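Local structure of Exo-arabinanase (Penicillium chrysogenum, 3A72) at residues D203-V209 against Y220-S226; P264-A270 against I283-Q289. The protein is an exo-acting alpha-L-arabinanase, a glycosyl hydrolase that probably releases arabinobiose from the chain ends of 1,5-linked arabinan. All blocks are in the same frame, centred on the assembly; numbering follows the deposited sequence.

Contact 1: residues D203-V209 against Y220-S226; sequences DRPGMPV and YVYEYGS. With AHR (alpha-L-arabinofuranose), chain B.
Strands 204-212 and 218-225 form an antiparallel beta hairpin, the first two strands of a propeller blade, and Glu-223 and Arg-204 carry the contact into the arabinose pocket. Backbone hydrogen bonds join Arg-204 with Gly-225, Gly-206 with Glu-223 and Val-209 with Val-221; between the last two pairs the register slips by one residue, a beta bulge in which Met-207 and Pro-208 stand opposite Tyr-222. The Glu-223 side chain, with CG held between its own N and carbonyl carbon (chi1 64°) and straight beyond, runs past Gly-206 O, and its OE2 accepts a 2.6 Å hydrogen bond from O1 of the sugar. A water bridges the same OE2 to Arg-204 O. The Met-207 side chain crosses that of Glu-223 at a slant, its SD 3.6 Å from Glu-223 OE1. Arg-204 NH1 is hydrogen-bonded to Asn-144 OD1, while Arg-204 NH2 lies 3.0 Å from AHR O3, at the guanidinium edge. At the far end Asp-203 is gripped by two hydroxyls, Ser-226 OG giving to OD1 and Tyr-224 OH to OD2, both 2.7 Å and both well out of the carboxylate plane, which stands 81° to the Tyr-224 ring. Pro-205 and Pro-208 lie against Tyr-222 and Tyr-220 respectively, and Met-178 of strand 177-183 touches all four; Val-209 meets Phe-153 of strand 149-157, and strand 237-242 continues the sheet beyond 218-225.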
# COMPACT_ATOMS: atom_id res chain seq x y z
N ASP A 203 7.76 -4.85 20.02
CA ASP A 203 7.97 -4.20 18.72
C ASP A 203 6.95 -4.76 17.70
O ASP A 203 6.71 -5.97 17.62
CB ASP A 203 9.37 -4.40 18.23
CG ASP A 203 10.43 -3.59 18.94
OD1 ASP A 203 10.10 -2.87 19.90
OD2 ASP A 203 11.62 -3.67 18.48
N ARG A 204 6.42 -3.84 16.91
CA ARG A 204 5.44 -4.16 15.86
C ARG A 204 5.82 -3.36 14.61
O ARG A 204 5.18 -2.37 14.23
CB ARG A 204 3.98 -3.85 16.30
CG ARG A 204 3.55 -4.73 17.46
CD ARG A 204 2.15 -4.31 18.01
NE ARG A 204 1.15 -4.38 16.97
CZ ARG A 204 0.54 -5.47 16.56
NH1 ARG A 204 0.65 -6.61 17.20
NH2 ARG A 204 -0.21 -5.37 15.49
N PRO A 205 6.87 -3.79 13.89
CA PRO A 205 7.09 -3.27 12.54
C PRO A 205 5.89 -3.67 11.68
O PRO A 205 5.35 -4.80 11.84
CB PRO A 205 8.39 -3.95 12.13
CG PRO A 205 8.34 -5.29 12.82
CD PRO A 205 7.78 -4.94 14.19
N GLY A 206 5.48 -2.82 10.76
CA GLY A 206 4.32 -3.10 9.92
C GLY A 206 4.29 -2.25 8.69
O GLY A 206 4.96 -1.22 8.54
N MET A 207 3.40 -2.64 7.76
CA MET A 207 2.94 -1.86 6.64
C MET A 207 4.03 -1.64 5.59
O MET A 207 4.42 -0.53 5.29
CB MET A 207 2.35 -0.52 7.09
CG MET A 207 1.30 -0.71 8.19
SD MET A 207 0.25 0.74 8.50
CE MET A 207 -0.90 0.59 7.13
N PRO A 208 4.51 -2.75 4.97
CA PRO A 208 5.63 -2.63 4.03
C PRO A 208 5.20 -2.08 2.69
O PRO A 208 4.22 -2.55 2.09
CB PRO A 208 6.10 -4.09 3.90
CG PRO A 208 4.83 -4.91 4.11
CD PRO A 208 4.05 -4.14 5.15
N VAL A 209 6.00 -1.12 2.18
CA VAL A 209 5.78 -0.58 0.86
C VAL A 209 7.16 -0.48 0.19
O VAL A 209 8.13 -0.07 0.85
CB VAL A 209 5.05 0.77 0.89
CG1 VAL A 209 5.00 1.44 -0.48
CG2 VAL A 209 3.65 0.62 1.47
N TYR A 220 12.64 -0.17 0.77
CA TYR A 220 11.61 -0.88 1.55
C TYR A 220 11.28 -0.03 2.75
O TYR A 220 12.16 0.10 3.63
CB TYR A 220 12.16 -2.26 1.89
CG TYR A 220 11.32 -3.16 2.76
CD1 TYR A 220 10.66 -4.27 2.22
CD2 TYR A 220 11.20 -2.97 4.12
CE1 TYR A 220 9.90 -5.11 3.02
CE2 TYR A 220 10.46 -3.79 4.92
CZ TYR A 220 9.81 -4.87 4.38
OH TYR A 220 9.11 -5.67 5.24
N VAL A 221 10.11 0.55 2.84
CA VAL A 221 9.73 1.45 3.91
C VAL A 221 8.63 0.78 4.74
O VAL A 221 7.81 -0.00 4.25
CB VAL A 221 9.31 2.82 3.36
CG1 VAL A 221 7.97 2.80 2.63
CG2 VAL A 221 9.33 3.92 4.43
N TYR A 222 8.63 1.13 6.03
CA TYR A 222 7.68 0.56 6.98
C TYR A 222 7.54 1.49 8.17
O TYR A 222 8.35 2.39 8.40
CB TYR A 222 8.16 -0.79 7.44
CG TYR A 222 9.53 -0.94 8.07
CD1 TYR A 222 9.69 -1.09 9.44
CD2 TYR A 222 10.66 -0.98 7.27
CE1 TYR A 222 10.95 -1.26 10.01
CE2 TYR A 222 11.92 -1.20 7.83
CZ TYR A 222 12.06 -1.33 9.19
OH TYR A 222 13.33 -1.57 9.69
N GLU A 223 6.44 1.28 8.94
CA GLU A 223 6.34 1.88 10.26
C GLU A 223 6.99 0.94 11.25
O GLU A 223 6.79 -0.28 11.20
CB GLU A 223 4.89 2.20 10.66
CG GLU A 223 4.00 0.95 10.81
CD GLU A 223 2.58 1.23 11.24
OE1 GLU A 223 2.08 2.40 11.08
OE2 GLU A 223 1.95 0.25 11.73
N TYR A 224 7.77 1.48 12.17
CA TYR A 224 8.45 0.66 13.19
C TYR A 224 7.77 0.99 14.53
O TYR A 224 8.20 1.89 15.23
CB TYR A 224 9.96 0.87 13.15
CG TYR A 224 10.74 0.07 14.14
CD1 TYR A 224 10.21 -0.87 15.02
CD2 TYR A 224 12.11 0.23 14.24
CE1 TYR A 224 10.94 -1.59 15.90
CE2 TYR A 224 12.86 -0.45 15.20
CZ TYR A 224 12.26 -1.36 16.01
OH TYR A 224 13.03 -1.97 16.96
N GLY A 225 6.75 0.20 14.89
CA GLY A 225 6.13 0.36 16.20
C GLY A 225 7.08 -0.15 17.27
O GLY A 225 7.56 -1.30 17.23
N SER A 226 7.35 0.68 18.29
CA SER A 226 8.18 0.29 19.40
C SER A 226 8.00 1.30 20.52
O SER A 226 7.68 2.48 20.30
CB SER A 226 9.65 0.26 18.99
OG SER A 226 10.53 -0.23 20.01
O5 AHR B . -4.94 -2.48 11.88
C5 AHR B . -3.87 -3.38 11.44
C4 AHR B . -2.57 -2.84 11.96
O4 AHR B . -2.28 -1.62 11.25
C3 AHR B . -1.39 -3.76 11.68
O3 AHR B . -1.23 -4.69 12.77
C2 AHR B . -0.21 -2.76 11.58
O2 AHR B . 0.80 -3.18 10.66
C1 AHR B . -0.86 -1.44 11.17
O1 AHR B . -0.56 -0.41 12.15
O HOH W 1 2.61 -1.99 13.25

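Contact 2: residues P264-A270 against I283-Q289; sequences PTSSPYA and IVSSGTQ
Pro-264 begins the contact by resting its CA 3.2 Å from Gln-289 OE1, with its ring CB near Ser-286 CB. The next residue, Thr-265, is held at both ends of its backbone: its N gives a rather long bond of 3.3 Å to Gln-289 OE1, and its O takes a 2.8 Å bond from Thr-288 OG1, which arrives from above the carbonyl plane. Gln-289 can present OE1 here because its chain bends at chi2 (73°); Ser-286 OG donates to the same oxygen from the opposite face of the amide, and the two bonds together limit the rotation of that group. The other branch of the amide, NE2, reaches Thr-265 OG1 through a water. Ser-266 O then accepts from Gly-287 N at 2.8 Å. Ser-267 sets its OG against Gly-287 CA, only 3.1 Å away, although the hydroxyl's stronger polar partner is Thr-315 N; a water links Ser-267 O to Ser-285 OG, which also binds Arg-316. Pro-268 brings its CA to 3.1 Å from Ser-285 O, a CA-H...O contact leading into the strand. From Tyr-269 regular pairing starts: Tyr-269 N gives to Ser-285 O and Ser-285 N to Tyr-269 O, both at 3.0 Å. Ala-270 and Val-284 follow as a non-hydrogen-bonded pair, Ala-270 CB packed on Val-284 CG2. The whole illustrates how the inner hairpin of a propeller blade is extended past its open end: beta pairing gives way to two loops joined by polar side chains around an ST turn, in which Ser-286 OG accepts from Thr-288 N.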
# COMPACT_ATOMS: atom_id res chain seq x y z
N PRO A 264 8.13 11.81 11.08
CA PRO A 264 6.91 11.21 10.48
C PRO A 264 6.59 9.87 11.12
O PRO A 264 7.48 9.06 11.40
CB PRO A 264 7.27 11.06 9.01
CG PRO A 264 8.68 11.26 8.89
CD PRO A 264 9.25 11.84 10.14
N THR A 265 5.31 9.60 11.27
CA THR A 265 4.85 8.36 11.87
C THR A 265 3.69 7.76 11.11
O THR A 265 2.81 8.48 10.57
CB THR A 265 4.46 8.54 13.36
OG1 THR A 265 3.40 9.47 13.44
CG2 THR A 265 5.63 8.98 14.20
N SER A 266 3.65 6.44 11.13
CA SER A 266 2.58 5.54 10.70
C SER A 266 2.51 5.38 9.17
O SER A 266 2.76 6.32 8.39
CB SER A 266 1.23 5.94 11.22
OG SER A 266 1.16 5.89 12.64
N SER A 267 2.11 4.16 8.77
CA SER A 267 1.54 3.87 7.47
C SER A 267 2.20 4.59 6.31
O SER A 267 1.57 5.43 5.66
CB SER A 267 0.04 4.12 7.48
OG SER A 267 -0.31 5.49 7.56
N PRO A 268 3.42 4.23 5.99
CA PRO A 268 4.13 4.95 4.91
C PRO A 268 3.70 4.52 3.53
O PRO A 268 3.18 3.43 3.29
CB PRO A 268 5.59 4.50 5.13
CG PRO A 268 5.45 3.08 5.66
CD PRO A 268 4.26 3.16 6.58
N TYR A 269 4.01 5.38 2.57
CA TYR A 269 3.97 5.03 1.16
C TYR A 269 5.20 5.67 0.52
O TYR A 269 5.56 6.79 0.87
CB TYR A 269 2.65 5.48 0.49
CG TYR A 269 2.28 4.53 -0.65
CD1 TYR A 269 1.36 3.51 -0.42
CD2 TYR A 269 2.86 4.59 -1.92
CE1 TYR A 269 1.03 2.62 -1.41
CE2 TYR A 269 2.55 3.68 -2.89
CZ TYR A 269 1.62 2.70 -2.64
OH TYR A 269 1.27 1.76 -3.59
N ALA A 270 5.84 4.99 -0.42
CA ALA A 270 7.03 5.52 -1.10
C ALA A 270 6.91 5.26 -2.61
O ALA A 270 6.48 4.18 -3.02
CB ALA A 270 8.29 4.85 -0.62
N ILE A 283 9.79 9.92 -2.96
CA ILE A 283 8.73 10.72 -2.31
C ILE A 283 8.02 9.79 -1.35
O ILE A 283 7.58 8.69 -1.75
CB ILE A 283 7.81 11.33 -3.34
CG1 ILE A 283 8.57 12.09 -4.42
CG2 ILE A 283 6.77 12.23 -2.63
CD1 ILE A 283 7.68 12.61 -5.52
N VAL A 284 7.90 10.21 -0.10
CA VAL A 284 7.31 9.44 0.97
C VAL A 284 6.18 10.23 1.63
O VAL A 284 6.28 11.45 1.87
CB VAL A 284 8.38 9.05 2.02
CG1 VAL A 284 7.78 8.60 3.37
CG2 VAL A 284 9.26 7.96 1.45
N SER A 285 5.10 9.51 1.94
CA SER A 285 4.02 9.98 2.78
C SER A 285 3.98 9.13 4.05
O SER A 285 4.35 7.95 4.05
CB SER A 285 2.69 9.84 2.03
OG SER A 285 1.58 10.26 2.79
N SER A 286 3.50 9.73 5.13
CA SER A 286 3.13 9.05 6.35
C SER A 286 1.60 9.15 6.53
O SER A 286 0.93 9.86 5.80
CB SER A 286 3.79 9.63 7.59
OG SER A 286 3.12 10.85 7.92
N GLY A 287 1.08 8.44 7.53
CA GLY A 287 -0.35 8.53 7.82
C GLY A 287 -0.70 9.71 8.71
O GLY A 287 -1.90 9.95 8.95
N THR A 288 0.27 10.40 9.28
CA THR A 288 0.01 11.42 10.30
C THR A 288 0.16 12.82 9.76
O THR A 288 -0.54 13.72 10.16
CB THR A 288 0.95 11.19 11.50
OG1 THR A 288 0.74 9.85 11.95
CG2 THR A 288 0.63 12.14 12.67
N GLN A 289 1.13 13.03 8.86
CA GLN A 289 1.46 14.33 8.32
C GLN A 289 0.75 14.54 6.98
O GLN A 289 0.59 13.63 6.17
CB GLN A 289 2.99 14.42 8.14
CG GLN A 289 3.73 14.67 9.46
CD GLN A 289 3.79 13.49 10.37
OE1 GLN A 289 3.99 12.32 9.98
NE2 GLN A 289 3.63 13.77 11.65
O HOH W 2 3.90 12.07 14.04
O HOH W 3 1.11 7.57 3.63

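In the fold
Followed from the N terminus, the two contacts come in series: contact 1 closes the hairpin of strands 204-212 and 218-225 before contact 2 opens, and contact 2 then closes the hairpin of strands 269-273 and 281-285. Each hairpin supplies the first two strands of its own four-stranded antiparallel sheet, so the pair shows two successive blades of a propeller meeting. Their centres lie about 11 Å apart. At the join, Glu-223 OE1 probably accepts a 2.9 Å hydrogen bond from Ser-267 N, and Met-207 SD packs on Ser-267 CB. The bond is consistent with the loop of 264-270 helping to position a carboxylate of the sugar pocket in the neighbouring blade.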